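Local coordinates for endoribonuclease MazF4 (Mycobacterium tuberculosis, PDB 5XE2), which acts as the toxin of a type II toxin-antitoxin pair, an mRNA interferase that cuts single-stranded mRNA between the first two bases of UCGCU, at residues A[84-87]-A[88-92]; A[92-95]-A[96-100]. All coordinates share one frame; numbering follows the deposited sequence.

Contact 1 of 2, residues A[84-87]-A[88-92]; sequences GEVT and PATMN
Thr87 and Thr90 meet where the strand 82-85 gives way to the helix 88-101, and hydrogen bonding fixes that junction. The hydroxyl OG1 of Thr87 accepts from Thr90 N at 3.2 Å with an N-H...O angle of 161°, a capping bond from a residue that stands at the N-cap position just before the helix. Its chi1 of 57° sets OG1 between its own backbone N and carbonyl carbon, facing the first turn. The carbonyl of the same residue opens the helical pattern, Met91 N donating to Thr87 O at 2.9 Å in an i to i+4 bond. Beyond the two segments, Asp60 grips both threonines: OD1 accepts from Thr87 N and OD2 is hydrogen-bonded to Thr90 OG1, so one carboxylate ties a loop to the cap.

The apolar part is carried by Val86. Its CG1 reaches Thr90 CG2 at 3.5 Å, a tight approach in which the two side chains cross at about a right angle. Met91, bent at chi2 and chi3, brings SD to 3.9 Å from Val86 CG1, and both residues also touch Leu24 of strand 21-25. Together these features define an N-capped helix start, leading from strand 82-85, outermost in the chain's antiparallel sheet, into helix 88-101.

Contact 2 of 2, residues A[92-95]-A[96-100]; sequences NKIN and TALAT
Thr96 faces Asn92 one turn back through a weak backbone bond, Thr96 N to Asn92 O at 3.3 Å. A water bridges the same turn, donating to Asn92 O and hydrogen-bonded to Thr96 OG1 at 2.7 Å. With chi1 at -56°, OG1 sits beside its own backbone N, on the side where this water lies. Ala97 N then donates to Lys93 O at 3.0 Å, the donor tilted 17° from the carbonyl plane, and its methyl CB rests 3.5 Å from the same oxygen. At Leu98 the backbone bond is straighter, 172° at the hydrogen, with Ile94 O 2.9 Å from Leu98 N. Here the side chains join in: Ile94 and Leu98 lie alongside each other and point the same way, CG2 of Ile94 being 3.9 Å from CD1 of Leu98. Ala99 N donates in turn to Asn95 O at 3.1 Å, while OD1 of Asn95 accepts from Arg8.

The apolar side of this helix packs on the sheet: Ile94 and Ala97 touch Val54 of strand 53-55, and Leu98 meets Ala68 and Ile71 of strand 65-75. Thr96 and Ala99 lie against Trp106 of the second subunit, while Asn95 and the sheet-packed Leu98 touch Leu104 of that subunit.

In the fold
Contacts 1 and 2 follow one another along helix 88-101 and share Asn92, their centres about 12 Å apart. Contact 1 is partly buried and joins strand end to helix start; it mixes a side-chain cap with the first backbone bond of the helix and the packing of Val86. Contact 2 is largely buried and lies wholly within the helix, where it relies on repeated i to i+4 backbone bonds and a water enters at its more exposed face. Their apolar sides meet directly: Val86 CG1 packs 4.1 Å from Ile94 CD1, consistent with apolar packing that runs on from the junction into the helix. Only contact 2 also meets the second subunit of the assembly.

Contact 1 of 2, residues A[84-87]-A[88-92]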
ATOM      1  N   GLY A  84       4.842  -1.655 -20.039  1.00 29.94           N
ATOM      2  CA  GLY A  84       6.091  -0.924 -20.052  1.00 29.32           C
ATOM      3  C   GLY A  84       6.603  -0.668 -18.653  1.00 28.72           C
ATOM      4  O   GLY A  84       6.049  -1.166 -17.668  1.00 27.57           O
ATOM      5  N   GLU A  85       7.668   0.121 -18.599  1.00 27.82           N
ATOM      6  CA  GLU A  85       8.420   0.376 -17.390  1.00 27.99           C
ATOM      7  C   GLU A  85       8.581   1.882 -17.213  1.00 26.84           C
ATOM      8  O   GLU A  85       9.038   2.579 -18.121  1.00 25.25           O
ATOM      9  CB  GLU A  85       9.780  -0.292 -17.500  1.00 30.16           C
ATOM     10  CG  GLU A  85      10.592  -0.267 -16.218  1.00 32.26           C
ATOM     11  CD  GLU A  85      11.845  -1.116 -16.302  1.00 34.32           C
ATOM     12  OE1 GLU A  85      12.036  -1.828 -17.319  1.00 35.14           O
ATOM     13  OE2 GLU A  85      12.643  -1.073 -15.336  1.00 35.40           O
ATOM     14  N   VAL A  86       8.197   2.366 -16.037  1.00 24.34           N
ATOM     15  CA  VAL A  86       8.278   3.779 -15.703  1.00 23.52           C
ATOM     16  C   VAL A  86       9.743   4.168 -15.507  1.00 23.23           C
ATOM     17  O   VAL A  86      10.554   3.354 -15.041  1.00 22.40           O
ATOM     18  CB  VAL A  86       7.401   4.068 -14.457  1.00 23.43           C
ATOM     19  CG1 VAL A  86       7.640   5.451 -13.900  1.00 23.68           C
ATOM     20  CG2 VAL A  86       5.933   3.906 -14.829  1.00 22.96           C
ATOM     21  N   THR A  87      10.087   5.397 -15.886  1.00 22.95           N
ATOM     22  CA  THR A  87      11.475   5.864 -15.798  1.00 22.73           C
ATOM     23  C   THR A  87      11.903   5.986 -14.326  1.00 23.68           C
ATOM     24  O   THR A  87      11.050   6.168 -13.449  1.00 24.08           O
ATOM     25  CB  THR A  87      11.672   7.229 -16.474  1.00 21.98           C
ATOM     26  OG1 THR A  87      10.778   8.183 -15.892  1.00 21.95           O
ATOM     27  CG2 THR A  87      11.433   7.142 -17.983  1.00 22.17           C
ATOM     28  N   PRO A  88      13.216   5.860 -14.044  1.00 24.54           N
ATOM     29  CA  PRO A  88      13.697   6.110 -12.685  1.00 23.97           C
ATOM     30  C   PRO A  88      13.331   7.481 -12.129  1.00 22.59           C
ATOM     31  O   PRO A  88      13.005   7.582 -10.951  1.00 22.33           O
ATOM     32  CB  PRO A  88      15.209   5.970 -12.825  1.00 25.30           C
ATOM     33  CG  PRO A  88      15.368   4.944 -13.896  1.00 26.07           C
ATOM     34  CD  PRO A  88      14.262   5.231 -14.876  1.00 25.75           C
ATOM     35  N   ALA A  89      13.380   8.518 -12.966  1.00 21.21           N
ATOM     36  CA  ALA A  89      12.936   9.854 -12.568  1.00 20.96           C
ATOM     37  C   ALA A  89      11.487   9.852 -12.081  1.00 20.51           C
ATOM     38  O   ALA A  89      11.195  10.357 -11.002  1.00 20.25           O
ATOM     39  CB  ALA A  89      13.088  10.841 -13.721  1.00 21.71           C
ATOM     40  N   THR A  90      10.581   9.292 -12.878  1.00 20.13           N
ATOM     41  CA  THR A  90       9.170   9.242 -12.478  1.00 19.81           C
ATOM     42  C   THR A  90       8.968   8.343 -11.242  1.00 20.07           C
ATOM     43  O   THR A  90       8.161   8.677 -10.377  1.00 19.08           O
ATOM     44  CB  THR A  90       8.255   8.850 -13.654  1.00 19.74           C
ATOM     45  OG1 THR A  90       8.352   9.851 -14.677  1.00 18.99           O
ATOM     46  CG2 THR A  90       6.778   8.734 -13.220  1.00 19.95           C
ATOM     47  N   MET A  91       9.723   7.242 -11.137  1.00 20.98           N
ATOM     48  CA  MET A  91       9.640   6.361  -9.952  1.00 21.13           C
ATOM     49  C   MET A  91      10.036   7.061  -8.653  1.00 21.21           C
ATOM     50  O   MET A  91       9.444   6.786  -7.604  1.00 19.67           O
ATOM     51  CB  MET A  91      10.484   5.085 -10.114  1.00 22.19           C
ATOM     52  CG  MET A  91       9.854   3.987 -10.958  1.00 23.81           C
ATOM     53  SD  MET A  91       8.163   3.519 -10.501  1.00 25.01           S
ATOM     54  CE  MET A  91       8.343   2.946  -8.823  1.00 24.22           C
ATOM     55  N   ASN A  92      11.030   7.956  -8.720  1.00 21.75           N
ATOM     56  CA  ASN A  92      11.445   8.740  -7.549  1.00 22.23           C
ATOM     57  C   ASN A  92      10.339   9.636  -7.028  1.00 21.50           C
ATOM     58  O   ASN A  92      10.173   9.763  -5.821  1.00 21.85           O
ATOM     59  CB  ASN A  92      12.695   9.586  -7.846  1.00 24.18           C
ATOM     60  CG  ASN A  92      13.981   8.774  -7.813  1.00 26.19           C
ATOM     61  OD1 ASN A  92      14.071   7.743  -7.146  1.00 29.38           O
ATOM     62  ND2 ASN A  92      14.991   9.246  -8.527  1.00 26.99           N
TER

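Contact 2 of 2, residues A[92-95]-A[96-100]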
ATOM      1  N   ASN A  92      11.030   7.956  -8.720  1.00 21.75           N
ATOM      2  CA  ASN A  92      11.445   8.740  -7.549  1.00 22.23           C
ATOM      3  C   ASN A  92      10.339   9.636  -7.028  1.00 21.50           C
ATOM      4  O   ASN A  92      10.173   9.763  -5.821  1.00 21.85           O
ATOM      5  CB  ASN A  92      12.695   9.586  -7.846  1.00 24.18           C
ATOM      6  CG  ASN A  92      13.981   8.774  -7.813  1.00 26.19           C
ATOM      7  OD1 ASN A  92      14.071   7.743  -7.146  1.00 29.38           O
ATOM      8  ND2 ASN A  92      14.991   9.246  -8.527  1.00 26.99           N
ATOM      9  N   LYS A  93       9.589  10.254  -7.940  1.00 20.86           N
ATOM     10  CA  LYS A  93       8.382  11.012  -7.580  1.00 19.93           C
ATOM     11  C   LYS A  93       7.343  10.090  -6.954  1.00 19.32           C
ATOM     12  O   LYS A  93       6.691  10.457  -5.985  1.00 18.11           O
ATOM     13  CB  LYS A  93       7.756  11.691  -8.803  1.00 20.16           C
ATOM     14  CG  LYS A  93       8.615  12.753  -9.466  1.00 21.07           C
ATOM     15  CD  LYS A  93       7.914  13.317 -10.695  1.00 21.25           C
ATOM     16  CE  LYS A  93       8.880  14.026 -11.617  1.00 21.93           C
ATOM     17  NZ  LYS A  93       8.204  14.507 -12.859  1.00 22.22           N
ATOM     18  N   ILE A  94       7.191   8.898  -7.527  1.00 18.70           N
ATOM     19  CA  ILE A  94       6.265   7.902  -6.988  1.00 18.46           C
ATOM     20  C   ILE A  94       6.674   7.482  -5.578  1.00 18.22           C
ATOM     21  O   ILE A  94       5.809   7.334  -4.722  1.00 17.37           O
ATOM     22  CB  ILE A  94       6.094   6.689  -7.935  1.00 18.16           C
ATOM     23  CG1 ILE A  94       5.359   7.133  -9.202  1.00 18.57           C
ATOM     24  CG2 ILE A  94       5.323   5.554  -7.253  1.00 18.43           C
ATOM     25  CD1 ILE A  94       5.577   6.225 -10.390  1.00 18.68           C
ATOM     26  N   ASN A  95       7.976   7.324  -5.322  1.00 18.17           N
ATOM     27  CA  ASN A  95       8.433   6.997  -3.960  1.00 17.97           C
ATOM     28  C   ASN A  95       7.985   8.025  -2.933  1.00 17.82           C
ATOM     29  O   ASN A  95       7.547   7.665  -1.843  1.00 18.38           O
ATOM     30  CB  ASN A  95       9.950   6.870  -3.879  1.00 18.06           C
ATOM     31  CG  ASN A  95      10.494   5.730  -4.710  1.00 18.10           C
ATOM     32  OD1 ASN A  95       9.793   4.756  -5.020  1.00 18.31           O
ATOM     33  ND2 ASN A  95      11.760   5.838  -5.069  1.00 17.52           N
ATOM     34  N   THR A  96       8.100   9.302  -3.287  1.00 17.27           N
ATOM     35  CA  THR A  96       7.708  10.390  -2.391  1.00 17.40           C
ATOM     36  C   THR A  96       6.198  10.385  -2.190  1.00 16.52           C
ATOM     37  O   THR A  96       5.724  10.534  -1.063  1.00 15.58           O
ATOM     38  CB  THR A  96       8.173  11.756  -2.934  1.00 17.91           C
ATOM     39  OG1 THR A  96       9.587  11.705  -3.144  1.00 18.89           O
ATOM     40  CG2 THR A  96       7.852  12.885  -1.951  1.00 18.71           C
ATOM     41  N   ALA A  97       5.461  10.203  -3.290  1.00 15.99           N
ATOM     42  CA  ALA A  97       4.002  10.140  -3.259  1.00 15.61           C
ATOM     43  C   ALA A  97       3.478   8.998  -2.362  1.00 15.73           C
ATOM     44  O   ALA A  97       2.562   9.195  -1.552  1.00 15.53           O
ATOM     45  CB  ALA A  97       3.462  10.005  -4.677  1.00 15.64           C
ATOM     46  N   LEU A  98       4.062   7.809  -2.508  1.00 15.91           N
ATOM     47  CA  LEU A  98       3.745   6.672  -1.637  1.00 16.00           C
ATOM     48  C   LEU A  98       4.014   6.965  -0.156  1.00 16.21           C
ATOM     49  O   LEU A  98       3.182   6.659   0.702  1.00 15.73           O
ATOM     50  CB  LEU A  98       4.542   5.441  -2.062  1.00 16.36           C
ATOM     51  CG  LEU A  98       4.177   4.758  -3.378  1.00 16.38           C
ATOM     52  CD1 LEU A  98       5.263   3.769  -3.755  1.00 16.43           C
ATOM     53  CD2 LEU A  98       2.830   4.054  -3.272  1.00 16.97           C
ATOM     54  N   ALA A  99       5.173   7.557   0.146  1.00 16.56           N
ATOM     55  CA  ALA A  99       5.494   7.968   1.523  1.00 16.57           C
ATOM     56  C   ALA A  99       4.452   8.947   2.090  1.00 16.44           C
ATOM     57  O   ALA A  99       4.028   8.815   3.237  1.00 15.50           O
ATOM     58  CB  ALA A  99       6.895   8.577   1.588  1.00 17.41           C
ATOM     59  N   THR A 100       4.025   9.907   1.274  1.00 16.21           N
ATOM     60  CA  THR A 100       2.991  10.862   1.682  1.00 16.03           C
ATOM     61  C   THR A 100       1.636  10.187   1.894  1.00 15.55           C
ATOM     62  O   THR A 100       0.953  10.453   2.895  1.00 15.18           O
ATOM     63  CB  THR A 100       2.873  12.021   0.674  1.00 16.45           C
ATOM     64  OG1 THR A 100       4.140  12.668   0.576  1.00 17.12           O
ATOM     65  CG2 THR A 100       1.842  13.044   1.124  1.00 16.72           C
TER
HETATM   66  O   HOH W   1      11.998  10.508  -3.570  1.00 34.30           O